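Local structure of paraflagellar rod component (Trypanosoma brucei, 2Q0X) at residues L112-T117 and V138-V143; V41-G46 and F70-V75; G118-F123 and G196-Q201. The protein is of unknown function but has the alpha/beta hydrolase fold, and is named as a component of the paraflagellar rod. One frame throughout, in Å; residues are numbered along the deposited sequence.

Contact 1: L112-T117 and V138-V143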
# COMPACT_ATOMS: atom_id res chain seq x y z
N LEU A 112 18.58 10.07 2.12
CA LEU A 112 17.41 9.75 1.30
C LEU A 112 17.78 8.72 0.23
O LEU A 112 18.71 8.93 -0.54
CB LEU A 112 16.84 11.00 0.61
CG LEU A 112 15.62 11.71 1.19
CD1 LEU A 112 15.15 12.85 0.26
CD2 LEU A 112 14.49 10.75 1.45
N PHE A 113 17.00 7.64 0.17
CA PHE A 113 17.23 6.52 -0.71
C PHE A 113 15.95 6.30 -1.53
O PHE A 113 14.89 6.02 -0.98
CB PHE A 113 17.60 5.32 0.18
CG PHE A 113 17.82 4.02 -0.56
CD1 PHE A 113 17.66 2.83 0.13
CD2 PHE A 113 18.22 3.97 -1.89
CE1 PHE A 113 17.85 1.60 -0.51
CE2 PHE A 113 18.43 2.75 -2.54
CZ PHE A 113 18.25 1.57 -1.84
N ALA A 114 16.03 6.47 -2.84
CA ALA A 114 14.88 6.22 -3.70
C ALA A 114 15.22 5.22 -4.75
O ALA A 114 16.33 5.22 -5.28
CB ALA A 114 14.38 7.50 -4.36
N THR A 115 14.26 4.34 -5.02
CA THR A 115 14.32 3.43 -6.14
C THR A 115 13.19 3.75 -7.09
O THR A 115 12.16 4.30 -6.69
CB THR A 115 14.17 1.96 -5.67
OG1 THR A 115 13.00 1.82 -4.85
CG2 THR A 115 15.43 1.50 -4.92
N SER A 116 13.37 3.38 -8.35
CA SER A 116 12.31 3.48 -9.37
C SER A 116 11.77 4.93 -9.52
O SER A 116 12.55 5.88 -9.53
CB SER A 116 11.20 2.47 -9.05
OG SER A 116 10.28 2.39 -10.11
N THR A 117 10.45 5.10 -9.62
CA THR A 117 9.86 6.45 -9.71
C THR A 117 9.86 7.26 -8.39
O THR A 117 9.40 8.41 -8.36
CB THR A 117 8.45 6.41 -10.31
OG1 THR A 117 7.55 5.70 -9.44
CG2 THR A 117 8.46 5.75 -11.74
N VAL A 138 22.23 11.45 -0.47
CA VAL A 138 21.19 10.98 -1.35
C VAL A 138 21.70 9.75 -2.09
O VAL A 138 22.83 9.70 -2.56
CB VAL A 138 20.74 12.10 -2.32
CG1 VAL A 138 19.72 11.58 -3.29
CG2 VAL A 138 20.16 13.34 -1.52
N ILE A 139 20.84 8.73 -2.19
CA ILE A 139 21.14 7.52 -2.94
C ILE A 139 19.98 7.29 -3.90
O ILE A 139 18.85 7.17 -3.47
CB ILE A 139 21.28 6.27 -2.01
CG1 ILE A 139 22.37 6.47 -0.95
CG2 ILE A 139 21.49 4.99 -2.85
CD1 ILE A 139 22.10 5.76 0.40
N LEU A 140 20.28 7.18 -5.19
CA LEU A 140 19.24 6.96 -6.17
C LEU A 140 19.57 5.75 -7.03
O LEU A 140 20.68 5.62 -7.53
CB LEU A 140 19.05 8.19 -7.07
CG LEU A 140 18.85 9.56 -6.39
CD1 LEU A 140 18.90 10.69 -7.41
CD2 LEU A 140 17.60 9.58 -5.60
N HIS A 141 18.59 4.88 -7.20
CA HIS A 141 18.71 3.71 -8.07
C HIS A 141 17.79 3.88 -9.24
O HIS A 141 16.64 4.31 -9.09
CB HIS A 141 18.41 2.40 -7.33
CG HIS A 141 18.59 1.17 -8.18
ND1 HIS A 141 17.66 0.76 -9.10
CD2 HIS A 141 19.61 0.28 -8.25
CE1 HIS A 141 18.08 -0.34 -9.70
NE2 HIS A 141 19.27 -0.64 -9.21
N GLY A 142 18.31 3.53 -10.42
CA GLY A 142 17.49 3.43 -11.60
C GLY A 142 17.98 2.43 -12.62
O GLY A 142 19.19 2.17 -12.74
N VAL A 143 17.03 1.87 -13.35
CA VAL A 143 17.29 1.07 -14.53
C VAL A 143 17.18 1.99 -15.73
O VAL A 143 16.22 2.72 -15.87
CB VAL A 143 16.28 -0.05 -14.70
CG1 VAL A 143 16.59 -0.88 -15.98
CG2 VAL A 143 16.23 -0.93 -13.42
O HOH W 1 15.04 5.57 -10.74
O HOH W 2 14.96 1.19 -9.62
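The ring of Phe-113 turns an edge to the backbone of Ile-139: CD2 lies 3.6 Å from Ile-139 O, which sits in the ring plane, while the Ile-139 CG2 methyl comes in obliquely against CD2 and CE2. Trp-43 meets the same phenyl edge-to-face. The imidazole of His-141 has water 2 at its edge, in plane, 2.8 Å from ND1; its NE2 is hydrogen-bonded to Asp-267, and its ring meets that of His-283. With CG anti to the backbone N (chi1 -177°), the His-141 ring swings away from Thr-115, so that CB is what touches Thr-115 CG2.

Beneath these side chains the strands run parallel, 7° apart. Leu-112 O accepts from Ile-139 N at 2.7 Å, Ile-139 O from Ala-114 N at 3.0 Å and Ala-114 O from His-141 N at 3.0 Å, all nearly straight. The ladder then frays: Ser-116 N to His-141 O is a weak bond of 3.5 Å. Water 1 donates to both Ser-116 O and His-141 O, and water 2 accepts from Ser-116 N. On the other face Ala-114 CB meets Leu-140 CD2 at 4.0 Å.

Ser-116, with positive phi (57°), appears to occupy the position that the nucleophile takes in the strand-turn-helix elbow of alpha/beta hydrolases; direct bonding weakens and two waters supplement it there, consistent with a polar pocket at the C-terminal ends of the central parallel strands, though catalysis remains unproven.

Contact 2: V41-G46 and F70-V75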
# COMPACT_ATOMS: atom_id res chain seq x y z
N VAL A 41 18.65 6.01 7.15
CA VAL A 41 18.34 5.91 5.74
C VAL A 41 16.82 5.79 5.57
O VAL A 41 16.18 4.95 6.21
CB VAL A 41 19.04 4.71 5.10
CG1 VAL A 41 18.60 4.54 3.65
CG2 VAL A 41 20.56 4.89 5.22
N LEU A 42 16.24 6.68 4.76
CA LEU A 42 14.83 6.69 4.47
C LEU A 42 14.62 6.31 3.01
O LEU A 42 15.09 7.00 2.09
CB LEU A 42 14.24 8.07 4.73
CG LEU A 42 12.77 8.31 4.35
CD1 LEU A 42 11.86 7.28 5.01
CD2 LEU A 42 12.35 9.78 4.71
N TRP A 43 13.84 5.24 2.82
CA TRP A 43 13.55 4.71 1.50
C TRP A 43 12.13 5.06 1.03
O TRP A 43 11.16 4.88 1.75
CB TRP A 43 13.73 3.19 1.49
CG TRP A 43 13.30 2.59 0.18
CD1 TRP A 43 14.02 2.56 -0.98
CD2 TRP A 43 12.04 1.97 -0.11
NE1 TRP A 43 13.29 1.96 -1.96
CE2 TRP A 43 12.07 1.60 -1.46
CE3 TRP A 43 10.90 1.71 0.64
CZ2 TRP A 43 11.01 0.96 -2.07
CZ3 TRP A 43 9.84 1.08 0.02
CH2 TRP A 43 9.90 0.72 -1.32
N VAL A 44 12.04 5.53 -0.21
CA VAL A 44 10.78 5.70 -0.91
C VAL A 44 10.96 5.10 -2.31
O VAL A 44 12.02 5.19 -2.91
CB VAL A 44 10.31 7.23 -0.91
CG1 VAL A 44 11.17 8.09 -1.74
CG2 VAL A 44 8.87 7.35 -1.34
N GLY A 45 9.92 4.47 -2.82
CA GLY A 45 10.02 3.73 -4.06
C GLY A 45 8.97 4.11 -5.07
O GLY A 45 8.28 5.15 -4.95
N GLY A 46 8.86 3.25 -6.07
CA GLY A 46 7.85 3.35 -7.06
C GLY A 46 6.47 3.08 -6.49
O GLY A 46 6.32 2.59 -5.36
N PHE A 70 17.02 2.21 9.52
CA PHE A 70 16.47 1.99 8.19
C PHE A 70 14.96 2.20 8.28
O PHE A 70 14.28 1.51 9.04
CB PHE A 70 16.81 0.58 7.66
CG PHE A 70 16.53 0.41 6.18
CD1 PHE A 70 15.50 -0.42 5.73
CD2 PHE A 70 17.28 1.10 5.24
CE1 PHE A 70 15.22 -0.57 4.38
CE2 PHE A 70 17.00 0.96 3.89
CZ PHE A 70 15.95 0.12 3.46
N VAL A 71 14.46 3.20 7.55
CA VAL A 71 13.05 3.57 7.58
C VAL A 71 12.49 3.46 6.17
O VAL A 71 13.14 3.87 5.22
CB VAL A 71 12.84 5.01 8.08
CG1 VAL A 71 11.35 5.37 8.07
CG2 VAL A 71 13.44 5.20 9.49
N GLN A 72 11.26 2.93 6.09
CA GLN A 72 10.53 2.70 4.84
C GLN A 72 9.14 3.29 4.92
O GLN A 72 8.46 3.12 5.91
CB GLN A 72 10.39 1.21 4.60
CG GLN A 72 11.69 0.52 4.36
CD GLN A 72 11.52 -0.98 4.28
OE1 GLN A 72 11.11 -1.52 3.25
NE2 GLN A 72 11.82 -1.67 5.39
N VAL A 73 8.74 3.98 3.86
CA VAL A 73 7.41 4.57 3.76
C VAL A 73 6.85 4.12 2.43
O VAL A 73 7.59 4.02 1.45
CB VAL A 73 7.43 6.14 3.87
CG1 VAL A 73 8.20 6.79 2.73
CG2 VAL A 73 6.00 6.75 3.96
N GLU A 74 5.56 3.85 2.38
CA GLU A 74 4.90 3.63 1.10
C GLU A 74 4.38 4.94 0.55
O GLU A 74 3.62 5.63 1.21
CB GLU A 74 3.80 2.58 1.22
CG GLU A 74 4.38 1.17 1.28
CD GLU A 74 3.34 0.10 1.61
OE1 GLU A 74 3.68 -1.11 1.39
OE2 GLU A 74 2.21 0.47 2.08
N VAL A 75 4.82 5.27 -0.66
CA VAL A 75 4.33 6.44 -1.41
C VAL A 75 2.80 6.43 -1.45
O VAL A 75 2.22 5.47 -1.92
CB VAL A 75 4.83 6.42 -2.89
CG1 VAL A 75 4.43 7.69 -3.61
CG2 VAL A 75 6.28 6.30 -2.95
O HOH W 3 7.48 3.89 -1.12
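Strands 40-44 and 69-73, joined through helix 57-64 as a beta-alpha-beta unit, meet here in the parallel pairs Val-41 with Phe-70, Leu-42 with Val-71 and Trp-43 with Gln-72. Val-41 O receives Val-71 N at 2.8 Å, and Val-71 O receives Trp-43 N at 2.9 Å. The strand axes cross at -23°; the third rung, Val-73 N to Trp-43 O, is weak at 3.3 Å, and past it the CA atoms of Val-44 and Val-73 move apart. Water 3 takes over beyond it, donating to Val-73 O while accepting from Gly-45 N and Val-75 N.

Side chains alternate between two faces. On one, Val-41 CG1 leans obliquely on Phe-70 at CE2 (3.9 Å). A trans first torsion (174°) sends the indole of Trp-43 across, bringing CE3 to 4.0 Å from Gln-72 CG, with the indole and amide planes 69° apart. Two polar atoms find partners elsewhere: Trp-43 NE1 with Thr-115 OG1, and Gln-72 OE1 with Leu-52 N. One face of the indole also carries Gly-45 N, 3.7 Å above the plane and offset toward the rim. Helix 57-64 packs on this side, touching Phe-70 and Gln-72. On the other face Leu-42 CD1 meets Val-71 CG1 at 3.6 Å, and Leu-97 of helix 87-104 covers Leu-42 and Val-73. Val-44 and Val-73 lie side by side there, pointing the same way.

Such a parallel pair, with helices on both faces and a glycine turn after strand 40-44, is typical of the alpha/beta hydrolase core; that turn often contributes to the oxyanion hole, a role not established here.

Contact 3: G118-F123 and G196-Q201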
# COMPACT_ATOMS: atom_id res chain seq x y z
N GLY A 118 10.36 6.65 -7.30
CA GLY A 118 10.59 7.35 -6.04
C GLY A 118 11.60 8.47 -6.18
O GLY A 118 11.54 9.47 -5.47
N THR A 119 12.52 8.30 -7.13
CA THR A 119 13.49 9.31 -7.43
C THR A 119 12.89 10.64 -7.86
O THR A 119 13.49 11.70 -7.64
CB THR A 119 14.55 8.85 -8.47
OG1 THR A 119 13.93 8.69 -9.73
CG2 THR A 119 15.21 7.57 -8.08
N GLN A 120 11.73 10.60 -8.52
CA GLN A 120 10.98 11.81 -8.87
C GLN A 120 10.71 12.67 -7.65
O GLN A 120 10.71 13.92 -7.72
CB GLN A 120 9.64 11.44 -9.47
CG GLN A 120 8.88 12.63 -10.08
CD GLN A 120 7.62 12.24 -10.78
OE1 GLN A 120 6.98 11.25 -10.42
NE2 GLN A 120 7.21 13.05 -11.77
N LEU A 121 10.38 12.01 -6.54
CA LEU A 121 10.06 12.69 -5.30
C LEU A 121 11.31 13.31 -4.68
O LEU A 121 11.23 14.36 -4.08
CB LEU A 121 9.39 11.74 -4.32
CG LEU A 121 8.15 10.98 -4.83
CD1 LEU A 121 7.41 10.35 -3.65
CD2 LEU A 121 7.22 11.88 -5.64
N VAL A 122 12.46 12.66 -4.83
CA VAL A 122 13.66 13.13 -4.21
C VAL A 122 14.11 14.45 -4.82
O VAL A 122 14.52 15.35 -4.08
CB VAL A 122 14.78 12.06 -4.22
CG1 VAL A 122 16.15 12.65 -3.79
CG2 VAL A 122 14.40 10.88 -3.33
N PHE A 123 14.02 14.60 -6.15
CA PHE A 123 14.47 15.83 -6.80
C PHE A 123 13.59 17.00 -6.38
O PHE A 123 14.10 18.10 -6.08
CB PHE A 123 14.52 15.70 -8.33
CG PHE A 123 15.65 14.82 -8.83
CD1 PHE A 123 16.96 15.25 -8.72
CD2 PHE A 123 15.39 13.56 -9.37
CE1 PHE A 123 18.01 14.45 -9.17
CE2 PHE A 123 16.44 12.76 -9.81
CZ PHE A 123 17.74 13.21 -9.72
N GLY A 196 8.53 17.28 -13.33
CA GLY A 196 9.68 16.72 -12.66
C GLY A 196 10.35 15.66 -13.49
O GLY A 196 10.22 15.66 -14.71
N PHE A 197 11.04 14.72 -12.83
CA PHE A 197 11.76 13.63 -13.52
C PHE A 197 11.38 12.29 -12.90
O PHE A 197 11.88 11.95 -11.82
CB PHE A 197 13.27 13.82 -13.40
CG PHE A 197 13.72 15.17 -13.79
CD1 PHE A 197 13.98 15.47 -15.11
CD2 PHE A 197 13.86 16.17 -12.83
CE1 PHE A 197 14.39 16.74 -15.48
CE2 PHE A 197 14.26 17.43 -13.19
CZ PHE A 197 14.54 17.72 -14.52
N PRO A 198 10.47 11.55 -13.57
CA PRO A 198 9.98 10.30 -13.02
C PRO A 198 11.07 9.35 -12.55
O PRO A 198 10.99 8.88 -11.45
CB PRO A 198 9.18 9.70 -14.18
CG PRO A 198 8.68 10.88 -14.91
CD PRO A 198 9.82 11.86 -14.86
N THR A 199 12.10 9.14 -13.37
CA THR A 199 13.18 8.20 -13.06
C THR A 199 14.52 8.79 -13.45
O THR A 199 14.59 9.89 -13.99
CB THR A 199 12.99 6.87 -13.83
OG1 THR A 199 13.05 7.13 -15.24
CG2 THR A 199 11.62 6.22 -13.45
N LEU A 200 15.59 8.06 -13.16
CA LEU A 200 16.93 8.42 -13.59
C LEU A 200 17.12 8.46 -15.10
O LEU A 200 18.06 9.08 -15.58
CB LEU A 200 17.94 7.48 -12.96
CG LEU A 200 18.10 7.65 -11.45
CD1 LEU A 200 19.30 6.87 -10.99
CD2 LEU A 200 18.25 9.10 -11.06
N GLN A 201 16.26 7.78 -15.87
CA GLN A 201 16.27 7.95 -17.33
C GLN A 201 16.13 9.43 -17.70
O GLN A 201 16.94 9.98 -18.44
CB GLN A 201 15.17 7.13 -17.99
CG GLN A 201 15.29 7.01 -19.52
CD GLN A 201 16.38 6.06 -19.95
OE1 GLN A 201 16.75 5.15 -19.20
NE2 GLN A 201 16.90 6.25 -21.18
O HOH W 4 14.26 10.94 -11.26
O HOH W 5 11.24 15.26 -9.99
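Water-mediated bonds do most of the polar work between Thr-119, Gln-120 and the backbone of Phe-197. Water 4 donates to Phe-197 O and lies 2.7 Å from Thr-119 OG1, which is also hydrogen-bonded to Ser-116 O, while water 5 donates to Gln-120 O and accepts from Phe-197 N at 2.9 Å. A direct hydrogen bond, Gln-120 N to Pro-198 O, is weak (3.5 Å, 124°). A CA-H...O contact backs it up, with Gln-120 CA 3.1 Å from Phe-197 O.

Van der Waals contact comes chiefly from Gln-120. Its chi1 of -170° carries CG opposite the backbone N and the chain stays extended, laying CB and CG against Phe-197 O and taking CD obliquely across Pro-198, 3.8 Å from its CA. The amide oxygen then reaches Arg-191. Farther along, Leu-200 CD2 abuts the ring edge of Phe-123 at CE2, 4.3 Å away.

A cap opens helix 200-209: Thr-199 OG1 accepts a weak bond from Gln-201 N and also bonds Glu-202.

Thus the segment leading into helix 200-209 lies along the first turn of helix 119-128, whose Thr-119, Val-122 and Phe-123 rest in turn on strand 135-143, while Gln-120 and Leu-121 face His-87 of helix 87-104.

Overall arrangement
One mixed sheet carries contacts 1 and 2, whose centres lie about 10 Å apart: strands 69-73, 40-44, 110-115 and 135-143 are successive neighbours, so the inner pair, 40-44 with 110-115, connects them. Contact 2 closes before contact 1 opens along the chain. Contact 3 interleaves with contact 1, since helix 119-128 follows strand 110-115 directly and precedes strand 135-143; their centres are about 8 Å apart, whereas contacts 2 and 3 stand about 14 Å apart. Contact 3 adds a later chain region to the helix packed on the sheet. Contacts 2 and 3 both approach the turn after strand 110-115, where an active site would lie in related hydrolases, through Gly-46 on Thr-117 and through the start of helix 119-128.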